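Periplasmic oligopeptide-binding protein (Burkholderia pseudomallei, PDB 3ZS6) probably binds oligopeptides in the periplasm and delivers them to an ABC transporter for uptake. Local coordinates at residues A[100-105]-A[423-428]. Numbering follows the deposited sequence.
Sequences KYTILV and GSSQNT
Ser425 and Gln426 close on the backbone carbonyl of Lys100 from opposite faces of its plane. Ser425 OG donates to Lys100 O at 2.7 Å, well above the carbonyl plane, while Gln426 NE2 donates to the same Lys100 O at 2.9 Å with an N-H...O angle of 162°. The acceptor lies almost in the Gln426 amide plane, which helps set the rotation of the amide, together with the bond from the same NE2 to Glu24. The glutamine chain bends at chi2 (-70°), which leads NE2 to Lys100 O and leaves it obliquely beside Tyr101, with NE2 3.8 Å from Tyr101 CD1. Alongside the aliphatic part of Gln426, Ile103 crosses it at about a right angle and sets its CD1 3.9 Å from Gln426 CG; that same methyl covers one face of the Tyr101 ring near its rim. The other branch, Ile103 CG2, sits 3.3 Å from Ser424 OG. On the Thr102 side a water joins the loops, 2.7 Å from Thr102 OG1 and accepting from Ser425 N.

Behind these donors, a type I turn from Ser424 to Asn427 presents both side chains, and Ser424 OG accepts from Gln426 N at 3.1 Å in an ST turn while also bonding to Asp418 O. Tyr101 OH bonds to Asp409. The bound peptide packs an apolar side chain on Gln426 and meets Tyr101 OH through a weak backbone bond, which puts this junction at the wall of the ligand site. Trp406 of strand 401-407 packs on Tyr101, Ile103 and Gln426, and His395 of helix 387-395 on Lys100 and Gln426, where the loop after helix 82-93 meets the one before helix 434-443.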
loop_
_atom_site.group_PDB
_atom_site.type_symbol
_atom_site.label_atom_id
_atom_site.label_comp_id
_atom_site.label_asym_id
_atom_site.label_seq_id
_atom_site.Cartn_x
_atom_site.Cartn_y
_atom_site.Cartn_z
ATOM N N LYS A 100 -11.264 -5.240 4.849
ATOM C CA LYS A 100 -10.536 -5.735 3.684
ATOM C C LYS A 100 -9.036 -5.832 3.956
ATOM O O LYS A 100 -8.259 -6.164 3.060
ATOM C CB LYS A 100 -10.791 -4.845 2.460
ATOM C CG LYS A 100 -12.197 -4.972 1.885
ATOM C CD LYS A 100 -12.457 -6.402 1.443
ATOM C CE LYS A 100 -13.699 -6.509 0.557
ATOM N NZ LYS A 100 -13.899 -7.912 0.066
ATOM N N TYR A 101 -8.621 -5.538 5.186
ATOM C CA TYR A 101 -7.195 -5.547 5.503
ATOM C C TYR A 101 -6.829 -6.460 6.659
ATOM O O TYR A 101 -6.021 -6.095 7.507
ATOM C CB TYR A 101 -6.671 -4.130 5.772
ATOM C CG TYR A 101 -5.349 -3.837 5.079
ATOM C CD1 TYR A 101 -5.324 -3.405 3.757
ATOM C CD2 TYR A 101 -4.136 -4.006 5.736
ATOM C CE1 TYR A 101 -4.137 -3.137 3.113
ATOM C CE2 TYR A 101 -2.923 -3.734 5.095
ATOM C CZ TYR A 101 -2.941 -3.295 3.778
ATOM O OH TYR A 101 -1.772 -3.021 3.106
ATOM N N THR A 102 -7.401 -7.658 6.679
ATOM C CA THR A 102 -7.072 -8.625 7.725
ATOM C C THR A 102 -5.644 -9.172 7.601
ATOM O O THR A 102 -5.144 -9.832 8.508
ATOM C CB THR A 102 -8.073 -9.799 7.742
ATOM O OG1 THR A 102 -8.136 -10.388 6.440
ATOM C CG2 THR A 102 -9.471 -9.316 8.144
ATOM N N ILE A 103 -4.986 -8.896 6.478
ATOM C CA ILE A 103 -3.652 -9.448 6.233
ATOM C C ILE A 103 -2.644 -9.107 7.337
ATOM O O ILE A 103 -1.809 -9.938 7.690
ATOM C CB ILE A 103 -3.084 -9.019 4.859
ATOM C CG1 ILE A 103 -3.071 -7.491 4.736
ATOM C CG2 ILE A 103 -3.897 -9.662 3.718
ATOM C CD1 ILE A 103 -2.395 -6.968 3.477
ATOM N N LEU A 104 -2.721 -7.896 7.886
ATOM C CA LEU A 104 -1.752 -7.479 8.901
ATOM C C LEU A 104 -1.900 -8.215 10.233
ATOM O O LEU A 104 -0.910 -8.470 10.916
ATOM C CB LEU A 104 -1.801 -5.959 9.138
ATOM C CG LEU A 104 -1.145 -5.112 8.047
ATOM C CD1 LEU A 104 -1.126 -3.633 8.435
ATOM C CD2 LEU A 104 0.255 -5.612 7.758
ATOM N N VAL A 105 -3.129 -8.563 10.598
ATOM C CA VAL A 105 -3.352 -9.264 11.856
ATOM C C VAL A 105 -3.207 -10.772 11.654
ATOM O O VAL A 105 -3.190 -11.549 12.604
ATOM C CB VAL A 105 -4.733 -8.925 12.452
ATOM C CG1 VAL A 105 -5.831 -9.696 11.723
ATOM C CG2 VAL A 105 -4.753 -9.219 13.949
ATOM N N GLY A 423 -6.664 -16.990 -0.600
ATOM C CA GLY A 423 -7.555 -16.490 0.434
ATOM C C GLY A 423 -7.173 -15.184 1.119
ATOM O O GLY A 423 -7.917 -14.702 1.975
ATOM N N SER A 424 -6.035 -14.597 0.759
ATOM C CA SER A 424 -5.647 -13.310 1.345
ATOM C C SER A 424 -6.686 -12.231 1.039
ATOM O O SER A 424 -7.240 -12.193 -0.062
ATOM C CB SER A 424 -4.287 -12.861 0.816
ATOM O OG SER A 424 -4.119 -11.475 1.011
ATOM N N SER A 425 -6.936 -11.347 2.002
ATOM C CA SER A 425 -7.922 -10.286 1.820
ATOM C C SER A 425 -7.509 -9.283 0.737
ATOM O O SER A 425 -8.336 -8.536 0.231
ATOM C CB SER A 425 -8.203 -9.561 3.149
ATOM O OG SER A 425 -7.177 -8.628 3.478
ATOM N N GLN A 426 -6.227 -9.249 0.394
ATOM C CA GLN A 426 -5.765 -8.326 -0.641
ATOM C C GLN A 426 -5.321 -9.061 -1.918
ATOM O O GLN A 426 -4.707 -8.472 -2.814
ATOM C CB GLN A 426 -4.659 -7.404 -0.101
ATOM C CG GLN A 426 -5.168 -6.314 0.851
ATOM C CD GLN A 426 -5.990 -5.254 0.132
ATOM O OE1 GLN A 426 -5.641 -4.822 -0.968
ATOM N NE2 GLN A 426 -7.085 -4.830 0.752
ATOM N N ASN A 427 -5.623 -10.353 -1.982
ATOM C CA ASN A 427 -5.502 -11.118 -3.224
ATOM C C ASN A 427 -6.779 -10.893 -4.035
ATOM O O ASN A 427 -7.749 -11.648 -3.935
ATOM C CB ASN A 427 -5.292 -12.603 -2.910
ATOM C CG ASN A 427 -5.091 -13.457 -4.164
ATOM O OD1 ASN A 427 -5.517 -13.096 -5.262
ATOM N ND2 ASN A 427 -4.450 -14.605 -3.992
ATOM N N THR A 428 -6.800 -9.808 -4.797
ATOM C CA THR A 428 -8.005 -9.440 -5.524
ATOM C C THR A 428 -8.093 -10.119 -6.898
ATOM O O THR A 428 -9.195 -10.327 -7.402
ATOM C CB THR A 428 -8.162 -7.896 -5.651
ATOM O OG1 THR A 428 -7.047 -7.344 -6.360
ATOM C CG2 THR A 428 -8.262 -7.240 -4.264
HETATM O O HOH W 1 -6.436 -11.859 4.870
#